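Local coordinates for lipase (PDB 6A0W), which probably hydrolyses the ester bonds of triacylglycerols, as a fungal class 3 lipase of the alpha/beta-hydrolase clan, at residues M183-Q187 with Y215-I221; L244-E249 with I261-E267. All blocks are in the same frame, centred on the assembly; numbering follows the deposited sequence.

Interaction 1: M183-Q187 with Y215-I221; sequences MDLYQ and YVDSTGI
Thr-219 packs its side chain against the Tyr-186 ring. Its CB lies over one face of that ring, 3.8 Å from the ring centroid and 15° off the normal, a CH-pi contact. Its methyl CG2 is wedged between two tyrosines. Thr-219 CG2 reaches Tyr-186 CE2 at 3.4 Å and also lies over a face of the Tyr-215 ring, toward the rim. The Tyr-186 ring swings out to this side because its CG is anti to the backbone N (chi1 170°). Tyr-215 OH meets the edge of the Tyr-186 ring, near its plane. The same hydroxyl accepts a bond from Gln-187 NE2, 2.9 Å long and nearly straight at 163°. The hydroxyl lies in the Gln-187 amide plane, and Gln-187 NE2 has a second partner in Tyr-127 OH.

Deeper in, Met-183 packs against Val-216, Thr-219 and Ile-221. Its chain bends at chi2 and chi3 and brings Met-183 SD against Val-216 CG2 at 3.8 Å. Met-183 SD also makes an oblique Met-aromatic contact with the Tyr-215 ring. Met-183 CE lies between Thr-219 OG1 (3.7 Å) and Ile-221 CB (4.0 Å). Ile-221 CG1 and CD1 cross Tyr-186 near its CD1, 3.9 Å from Ile-221 CD1.

Thr-219 OG1 donates to Val-216 O, and Thr-219 OG1 accepts from Ile-221 N at 3.1 Å, an ST turn where the chain leaves the helix through Gly-220. The contact packs helix 173-188 against the end of helix 210-218 and the turn into strand 223-228, as in the helical layer beside an alpha/beta-hydrolase sheet.

Interaction 2: L244-E249 with I261-E267; sequences LHPGVE and ICTSNIE
Glu-267 OE2 is gripped by two groups. Glu-267 OE2 accepts from His-245 N at 2.8 Å with an almost straight bond (174°), and it forms a salt bridge with Arg-206 NE. The histidine N-H comes from the anti side of the carboxylate, tilted 24° from its plane. The other oxygen, OE1, accepts from Asn-273 ND2, so both ends of the carboxylate are held and its rotation is probably fixed. The nearby arginine would tend to keep it ionised. The Glu-267 side chain reaches this place with CG between the backbone N and the carbonyl carbon (chi1 55°) and then runs extended across His-245 CB. In return, Glu-267 N donates to His-245 O at 3.1 Å. The two residues are thus tied by one side-chain bond and one backbone bond.

Leu-244 CD1 lies against Glu-267 CG, while Leu-244 CD2 meets Ile-266 CD1 at 4.0 Å, the two side chains crossing at about a right angle. Along the middle, the backbones approach closely. Asn-265 O lies 3.3 Å from Pro-246 CA in a CA-H...O contact. At the far end a water bridges Glu-249 N and Cys-262 O, and Cys-262 N donates to Glu-249 O at 3.0 Å. A disulfide joins Cys-262 to Cys-271. Val-248 CG1 packs on Ile-261 CG2 at 3.6 Å.

The contact pairs the start of strand 248-252 and the end of strand 258-262, with the loops that lead into and out of this antiparallel hairpin. Strand 223-228 lies beside 248-252, strand 33-35 beside 258-262, and helix 210-218 touches Leu-244, Pro-246 and Ile-266.

Interactions 1 and 2 share a border at helix 210-218. Asp-217 of segment 215-221 touches Pro-246 and Ile-266 of interaction 2, and its OD1 makes a weak hydrogen bond with Gly-247 N. Both contacts are partly buried. Interaction 1 sets a helix against the end of another helix and the turn after it, with a largely apolar interior and one polar tyrosine-glutamine bond. Interaction 2 holds the ends of a hairpin next to the outermost strand 33-35. It relies on backbone hydrogen bonds, a bridging water and a carboxylate with charged and polar partners. The two follow one another along the chain, with strand 223-228 leading from the first toward the second.

Interaction 1: M183-Q187 with Y215-I221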
ATOM      1  N   MET A 183      -3.733 -11.282   0.550  1.00 27.21           N
ATOM      2  CA  MET A 183      -4.457 -12.358  -0.133  1.00 30.52           C
ATOM      3  C   MET A 183      -3.861 -13.784   0.087  1.00 32.86           C
ATOM      4  O   MET A 183      -4.593 -14.719   0.477  1.00 30.32           O
ATOM      5  CB  MET A 183      -4.558 -12.031  -1.616  1.00 26.49           C
ATOM      6  CG  MET A 183      -5.403 -10.805  -1.938  1.00 28.47           C
ATOM      7  SD  MET A 183      -7.086 -10.962  -1.325  1.00 29.71           S
ATOM      8  CE  MET A 183      -6.931 -10.100   0.231  1.00 28.73           C
ATOM      9  N   ASP A 184      -2.538 -13.858   0.179  1.00 30.58           N
ATOM     10  CA  ASP A 184      -1.844 -15.144   0.463  1.00 28.86           C
ATOM     11  C   ASP A 184      -2.079 -15.606   1.891  1.00 31.19           C
ATOM     12  O   ASP A 184      -2.397 -16.774   2.168  1.00 32.13           O
ATOM     13  CB  ASP A 184      -0.329 -14.964   0.189  1.00 29.17           C
ATOM     14  CG  ASP A 184       0.421 -16.301  -0.053  1.00 33.99           C
ATOM     15  OD1 ASP A 184      -0.226 -17.318  -0.323  1.00 32.96           O
ATOM     16  OD2 ASP A 184       1.659 -16.342   0.080  1.00 30.69           O
ATOM     17  N   LEU A 185      -1.935 -14.695   2.836  1.00 29.47           N
ATOM     18  CA  LEU A 185      -2.301 -14.998   4.199  1.00 27.49           C
ATOM     19  C   LEU A 185      -3.762 -15.486   4.307  1.00 35.65           C
ATOM     20  O   LEU A 185      -4.062 -16.465   5.016  1.00 30.41           O
ATOM     21  CB  LEU A 185      -2.075 -13.771   5.089  1.00 30.39           C
ATOM     22  CG  LEU A 185      -0.591 -13.452   5.276  1.00 34.77           C
ATOM     23  CD1 LEU A 185      -0.354 -12.021   5.753  1.00 33.90           C
ATOM     24  CD2 LEU A 185       0.021 -14.471   6.245  1.00 32.98           C
ATOM     25  N   TYR A 186      -4.684 -14.770   3.670  1.00 30.28           N
ATOM     26  CA  TYR A 186      -6.071 -15.223   3.691  1.00 36.62           C
ATOM     27  C   TYR A 186      -6.164 -16.661   3.120  1.00 36.59           C
ATOM     28  O   TYR A 186      -6.980 -17.453   3.586  1.00 33.33           O
ATOM     29  CB  TYR A 186      -6.971 -14.264   2.906  1.00 33.46           C
ATOM     30  CG  TYR A 186      -8.394 -14.750   2.652  1.00 28.61           C
ATOM     31  CD1 TYR A 186      -9.370 -14.720   3.646  1.00 33.91           C
ATOM     32  CD2 TYR A 186      -8.771 -15.143   1.385  1.00 35.21           C
ATOM     33  CE1 TYR A 186     -10.668 -15.189   3.402  1.00 34.87           C
ATOM     34  CE2 TYR A 186     -10.067 -15.564   1.106  1.00 36.80           C
ATOM     35  CZ  TYR A 186     -10.998 -15.567   2.101  1.00 35.78           C
ATOM     36  OH  TYR A 186     -12.228 -15.993   1.718  1.00 42.72           O
ATOM     37  N   GLN A 187      -5.450 -16.919   2.029  1.00 29.29           N
ATOM     38  CA  GLN A 187      -5.569 -18.202   1.330  1.00 32.71           C
ATOM     39  C   GLN A 187      -4.960 -19.315   2.159  1.00 35.01           C
ATOM     40  O   GLN A 187      -5.586 -20.325   2.327  1.00 34.81           O
ATOM     41  CB  GLN A 187      -4.954 -18.155  -0.060  1.00 30.31           C
ATOM     42  CG  GLN A 187      -5.728 -17.323  -1.069  1.00 29.69           C
ATOM     43  CD  GLN A 187      -4.851 -16.634  -2.078  1.00 28.99           C
ATOM     44  OE1 GLN A 187      -3.656 -16.896  -2.134  1.00 33.90           O
ATOM     45  NE2 GLN A 187      -5.442 -15.772  -2.931  1.00 30.21           N
ATOM     46  N   TYR A 215     -12.211 -10.661  -6.819  1.00 28.65           N
ATOM     47  CA  TYR A 215     -11.781 -11.653  -5.853  1.00 28.32           C
ATOM     48  C   TYR A 215     -11.376 -10.989  -4.530  1.00 26.99           C
ATOM     49  O   TYR A 215     -11.702 -11.453  -3.437  1.00 26.42           O
ATOM     50  CB  TYR A 215     -10.605 -12.505  -6.416  1.00 28.25           C
ATOM     51  CG  TYR A 215      -9.963 -13.371  -5.350  1.00 24.92           C
ATOM     52  CD1 TYR A 215     -10.631 -14.443  -4.801  1.00 25.67           C
ATOM     53  CD2 TYR A 215      -8.726 -13.049  -4.832  1.00 28.04           C
ATOM     54  CE1 TYR A 215     -10.098 -15.170  -3.741  1.00 28.90           C
ATOM     55  CE2 TYR A 215      -8.210 -13.726  -3.753  1.00 26.00           C
ATOM     56  CZ  TYR A 215      -8.867 -14.802  -3.228  1.00 31.73           C
ATOM     57  OH  TYR A 215      -8.281 -15.503  -2.191  1.00 28.30           O
ATOM     58  N   VAL A 216     -10.540  -9.970  -4.619  1.00 27.98           N
ATOM     59  CA  VAL A 216     -10.067  -9.320  -3.402  1.00 28.03           C
ATOM     60  C   VAL A 216     -11.261  -8.844  -2.550  1.00 24.40           C
ATOM     61  O   VAL A 216     -11.331  -9.081  -1.336  1.00 24.97           O
ATOM     62  CB  VAL A 216      -9.171  -8.119  -3.762  1.00 25.87           C
ATOM     63  CG1 VAL A 216      -8.974  -7.240  -2.540  1.00 27.88           C
ATOM     64  CG2 VAL A 216      -7.820  -8.610  -4.270  1.00 28.71           C
ATOM     65  N   ASP A 217     -12.205  -8.210  -3.217  1.00 26.69           N
ATOM     66  CA  ASP A 217     -13.454  -7.744  -2.569  1.00 29.33           C
ATOM     67  C   ASP A 217     -14.269  -8.895  -1.962  1.00 31.00           C
ATOM     68  O   ASP A 217     -14.742  -8.786  -0.842  1.00 29.54           O
ATOM     69  CB  ASP A 217     -14.300  -6.973  -3.599  1.00 31.97           C
ATOM     70  CG  ASP A 217     -13.806  -5.572  -3.829  1.00 32.73           C
ATOM     71  OD1 ASP A 217     -12.945  -5.101  -3.034  1.00 31.30           O
ATOM     72  OD2 ASP A 217     -14.283  -4.930  -4.807  1.00 32.33           O
ATOM     73  N   SER A 218     -14.241 -10.064  -2.607  1.00 30.08           N
ATOM     74  CA  SER A 218     -14.988 -11.230  -2.126  1.00 26.81           C
ATOM     75  C   SER A 218     -14.437 -11.798  -0.874  1.00 27.09           C
ATOM     76  O   SER A 218     -15.148 -12.489  -0.160  1.00 31.15           O
ATOM     77  CB  SER A 218     -15.022 -12.347  -3.171  1.00 31.50           C
ATOM     78  OG  SER A 218     -13.787 -13.018  -3.309  1.00 26.96           O
ATOM     79  N   THR A 219     -13.168 -11.535  -0.577  1.00 25.54           N
ATOM     80  CA  THR A 219     -12.582 -12.128   0.623  1.00 25.80           C
ATOM     81  C   THR A 219     -13.087 -11.450   1.875  1.00 25.90           C
ATOM     82  O   THR A 219     -12.865 -11.954   3.006  1.00 28.81           O
ATOM     83  CB  THR A 219     -11.028 -12.038   0.652  1.00 32.17           C
ATOM     84  OG1 THR A 219     -10.592 -10.668   0.734  1.00 29.43           O
ATOM     85  CG2 THR A 219     -10.395 -12.677  -0.600  1.00 28.90           C
ATOM     86  N   GLY A 220     -13.541 -10.205   1.735  1.00 29.46           N
ATOM     87  CA  GLY A 220     -13.908  -9.425   2.956  1.00 27.77           C
ATOM     88  C   GLY A 220     -12.725  -8.958   3.794  1.00 29.48           C
ATOM     89  O   GLY A 220     -12.917  -8.293   4.817  1.00 26.98           O
ATOM     90  N   ILE A 221     -11.489  -9.251   3.373  1.00 27.24           N
ATOM     91  CA  ILE A 221     -10.327  -8.657   4.063  1.00 27.51           C
ATOM     92  C   ILE A 221     -10.302  -7.135   3.797  1.00 25.95           C
ATOM     93  O   ILE A 221     -10.207  -6.716   2.639  1.00 26.99           O
ATOM     94  CB  ILE A 221      -8.979  -9.221   3.559  1.00 32.31           C
ATOM     95  CG1 ILE A 221      -8.920 -10.741   3.796  1.00 35.23           C
ATOM     96  CG2 ILE A 221      -7.793  -8.543   4.290  1.00 27.70           C
ATOM     97  CD1 ILE A 221      -9.042 -11.192   5.238  1.00 32.60           C
TER

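Interaction 2: L244-E249 with I261-E267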
ATOM      1  N   LEU A 244      -7.692  -2.905 -12.417  1.00 35.97           N
ATOM      2  CA  LEU A 244      -8.793  -2.335 -11.627  1.00 33.49           C
ATOM      3  C   LEU A 244      -8.480  -2.390 -10.147  1.00 29.29           C
ATOM      4  O   LEU A 244      -7.977  -3.400  -9.688  1.00 30.46           O
ATOM      5  CB  LEU A 244     -10.095  -3.081 -11.894  1.00 33.95           C
ATOM      6  CG  LEU A 244     -11.378  -2.469 -11.327  1.00 35.67           C
ATOM      7  CD1 LEU A 244     -11.687  -1.159 -12.038  1.00 30.92           C
ATOM      8  CD2 LEU A 244     -12.519  -3.473 -11.528  1.00 39.32           C
ATOM      9  N   HIS A 245      -8.651  -1.263  -9.435  1.00 30.45           N
ATOM     10  CA  HIS A 245      -8.492  -1.246  -7.971  1.00 30.01           C
ATOM     11  C   HIS A 245      -9.743  -1.820  -7.263  1.00 33.69           C
ATOM     12  O   HIS A 245     -10.811  -1.209  -7.289  1.00 32.95           O
ATOM     13  CB  HIS A 245      -8.338   0.190  -7.444  1.00 30.59           C
ATOM     14  CG  HIS A 245      -7.009   0.834  -7.692  1.00 31.20           C
ATOM     15  ND1 HIS A 245      -5.842   0.387  -7.093  1.00 33.10           N
ATOM     16  CD2 HIS A 245      -6.712   2.037  -8.235  1.00 29.69           C
ATOM     17  CE1 HIS A 245      -4.868   1.243  -7.345  1.00 32.44           C
ATOM     18  NE2 HIS A 245      -5.373   2.267  -8.015  1.00 27.71           N
ATOM     19  N   PRO A 246      -9.546  -2.812  -6.407  1.00 28.37           N
ATOM     20  CA  PRO A 246     -10.437  -3.060  -5.302  1.00 27.33           C
ATOM     21  C   PRO A 246     -10.070  -2.214  -4.101  1.00 27.28           C
ATOM     22  O   PRO A 246      -9.129  -1.439  -4.160  1.00 30.69           O
ATOM     23  CB  PRO A 246     -10.169  -4.528  -5.006  1.00 32.65           C
ATOM     24  CG  PRO A 246      -8.705  -4.645  -5.270  1.00 30.51           C
ATOM     25  CD  PRO A 246      -8.384  -3.717  -6.381  1.00 29.78           C
ATOM     26  N   GLY A 247     -10.764  -2.405  -2.997  1.00 28.54           N
ATOM     27  CA  GLY A 247     -10.474  -1.661  -1.791  1.00 29.51           C
ATOM     28  C   GLY A 247     -11.223  -0.332  -1.739  1.00 27.85           C
ATOM     29  O   GLY A 247     -11.936   0.073  -2.661  1.00 31.86           O
ATOM     30  N   VAL A 248     -11.140   0.271  -0.577  1.00 26.42           N
ATOM     31  CA  VAL A 248     -11.817   1.505  -0.267  1.00 30.53           C
ATOM     32  C   VAL A 248     -10.793   2.664  -0.268  1.00 29.05           C
ATOM     33  O   VAL A 248      -9.805   2.672   0.497  1.00 26.94           O
ATOM     34  CB  VAL A 248     -12.459   1.371   1.124  1.00 33.61           C
ATOM     35  CG1 VAL A 248     -13.028   2.727   1.577  1.00 34.19           C
ATOM     36  CG2 VAL A 248     -13.520   0.259   1.111  1.00 29.74           C
ATOM     37  N   GLU A 249     -10.987   3.596  -1.195  1.00 31.16           N
ATOM     38  CA  GLU A 249     -10.099   4.767  -1.335  1.00 30.25           C
ATOM     39  C   GLU A 249     -10.360   5.841  -0.260  1.00 34.77           C
ATOM     40  O   GLU A 249     -11.509   6.274  -0.093  1.00 36.07           O
ATOM     41  CB  GLU A 249     -10.317   5.376  -2.730  1.00 30.51           C
ATOM     42  CG  GLU A 249      -9.350   6.518  -3.027  1.00 27.21           C
ATOM     43  CD  GLU A 249      -9.483   7.123  -4.402  1.00 31.82           C
ATOM     44  OE1 GLU A 249     -10.204   6.576  -5.280  1.00 29.28           O
ATOM     45  OE2 GLU A 249      -8.740   8.110  -4.613  1.00 29.91           O
ATOM     46  N   ILE A 261     -13.538   9.668   2.060  1.00 36.26           N
ATOM     47  CA  ILE A 261     -13.689   8.242   1.819  1.00 29.58           C
ATOM     48  C   ILE A 261     -14.739   7.933   0.765  1.00 35.16           C
ATOM     49  O   ILE A 261     -15.933   8.218   0.910  1.00 36.44           O
ATOM     50  CB  ILE A 261     -13.953   7.478   3.124  1.00 31.60           C
ATOM     51  CG1 ILE A 261     -12.886   7.814   4.128  1.00 26.66           C
ATOM     52  CG2 ILE A 261     -14.056   5.956   2.898  1.00 34.92           C
ATOM     53  CD1 ILE A 261     -13.037   7.109   5.471  1.00 35.20           C
ATOM     54  N   CYS A 262     -14.292   7.359  -0.341  1.00 27.77           N
ATOM     55  CA  CYS A 262     -15.206   6.779  -1.292  1.00 33.47           C
ATOM     56  C   CYS A 262     -15.450   5.335  -0.854  1.00 37.13           C
ATOM     57  O   CYS A 262     -14.603   4.471  -1.072  1.00 34.30           O
ATOM     58  CB  CYS A 262     -14.661   6.866  -2.719  1.00 36.23           C
ATOM     59  SG  CYS A 262     -14.686   8.536  -3.452  1.00 45.22           S
ATOM     60  N   THR A 263     -16.610   5.088  -0.241  1.00 33.33           N
ATOM     61  CA  THR A 263     -16.852   3.870   0.523  1.00 31.75           C
ATOM     62  C   THR A 263     -17.038   2.625  -0.355  1.00 28.91           C
ATOM     63  O   THR A 263     -17.044   1.521   0.148  1.00 32.41           O
ATOM     64  CB  THR A 263     -18.133   3.990   1.383  1.00 33.88           C
ATOM     65  OG1 THR A 263     -19.203   4.408   0.525  1.00 31.50           O
ATOM     66  CG2 THR A 263     -17.918   4.974   2.512  1.00 37.41           C
ATOM     67  N   SER A 264     -17.278   2.806  -1.636  1.00 30.24           N
ATOM     68  CA  SER A 264     -17.392   1.687  -2.555  1.00 36.41           C
ATOM     69  C   SER A 264     -16.089   0.880  -2.631  1.00 35.16           C
ATOM     70  O   SER A 264     -15.011   1.453  -2.501  1.00 28.15           O
ATOM     71  CB  SER A 264     -17.747   2.258  -3.941  1.00 42.54           C
ATOM     72  OG  SER A 264     -17.472   1.348  -5.019  1.00 51.37           O
ATOM     73  N   ASN A 265     -16.170  -0.410  -2.963  1.00 30.14           N
ATOM     74  CA  ASN A 265     -14.990  -1.285  -2.949  1.00 33.07           C
ATOM     75  C   ASN A 265     -14.391  -1.550  -4.358  1.00 33.69           C
ATOM     76  O   ASN A 265     -13.583  -2.463  -4.555  1.00 28.75           O
ATOM     77  CB  ASN A 265     -15.295  -2.593  -2.210  1.00 31.15           C
ATOM     78  CG  ASN A 265     -16.389  -3.425  -2.890  1.00 31.64           C
ATOM     79  OD1 ASN A 265     -16.930  -3.052  -3.944  1.00 28.39           O
ATOM     80  ND2 ASN A 265     -16.698  -4.562  -2.294  1.00 30.05           N
ATOM     81  N   ILE A 266     -14.863  -0.780  -5.331  1.00 31.28           N
ATOM     82  CA  ILE A 266     -14.318  -0.727  -6.673  1.00 33.54           C
ATOM     83  C   ILE A 266     -14.107   0.728  -6.993  1.00 40.32           C
ATOM     84  O   ILE A 266     -14.902   1.587  -6.595  1.00 33.37           O
ATOM     85  CB  ILE A 266     -15.269  -1.332  -7.708  1.00 40.09           C
ATOM     86  CG1 ILE A 266     -15.387  -2.836  -7.481  1.00 39.25           C
ATOM     87  CG2 ILE A 266     -14.788  -1.072  -9.142  1.00 37.21           C
ATOM     88  CD1 ILE A 266     -14.158  -3.634  -7.839  1.00 44.14           C
ATOM     89  N   GLU A 267     -12.963   1.041  -7.584  1.00 35.75           N
ATOM     90  CA  GLU A 267     -12.597   2.439  -7.719  1.00 32.17           C
ATOM     91  C   GLU A 267     -13.710   3.251  -8.382  1.00 35.81           C
ATOM     92  O   GLU A 267     -14.265   2.831  -9.382  1.00 36.77           O
ATOM     93  CB  GLU A 267     -11.304   2.608  -8.509  1.00 32.48           C
ATOM     94  CG  GLU A 267     -11.228   1.981  -9.890  1.00 30.71           C
ATOM     95  CD  GLU A 267      -9.841   2.182 -10.492  1.00 28.09           C
ATOM     96  OE1 GLU A 267      -9.534   3.341 -10.783  1.00 33.04           O
ATOM     97  OE2 GLU A 267      -9.134   1.190 -10.771  1.00 31.14           O
TER
HETATM   98  O   HOH W   1     -13.163   3.471  -3.222  1.00 33.23           O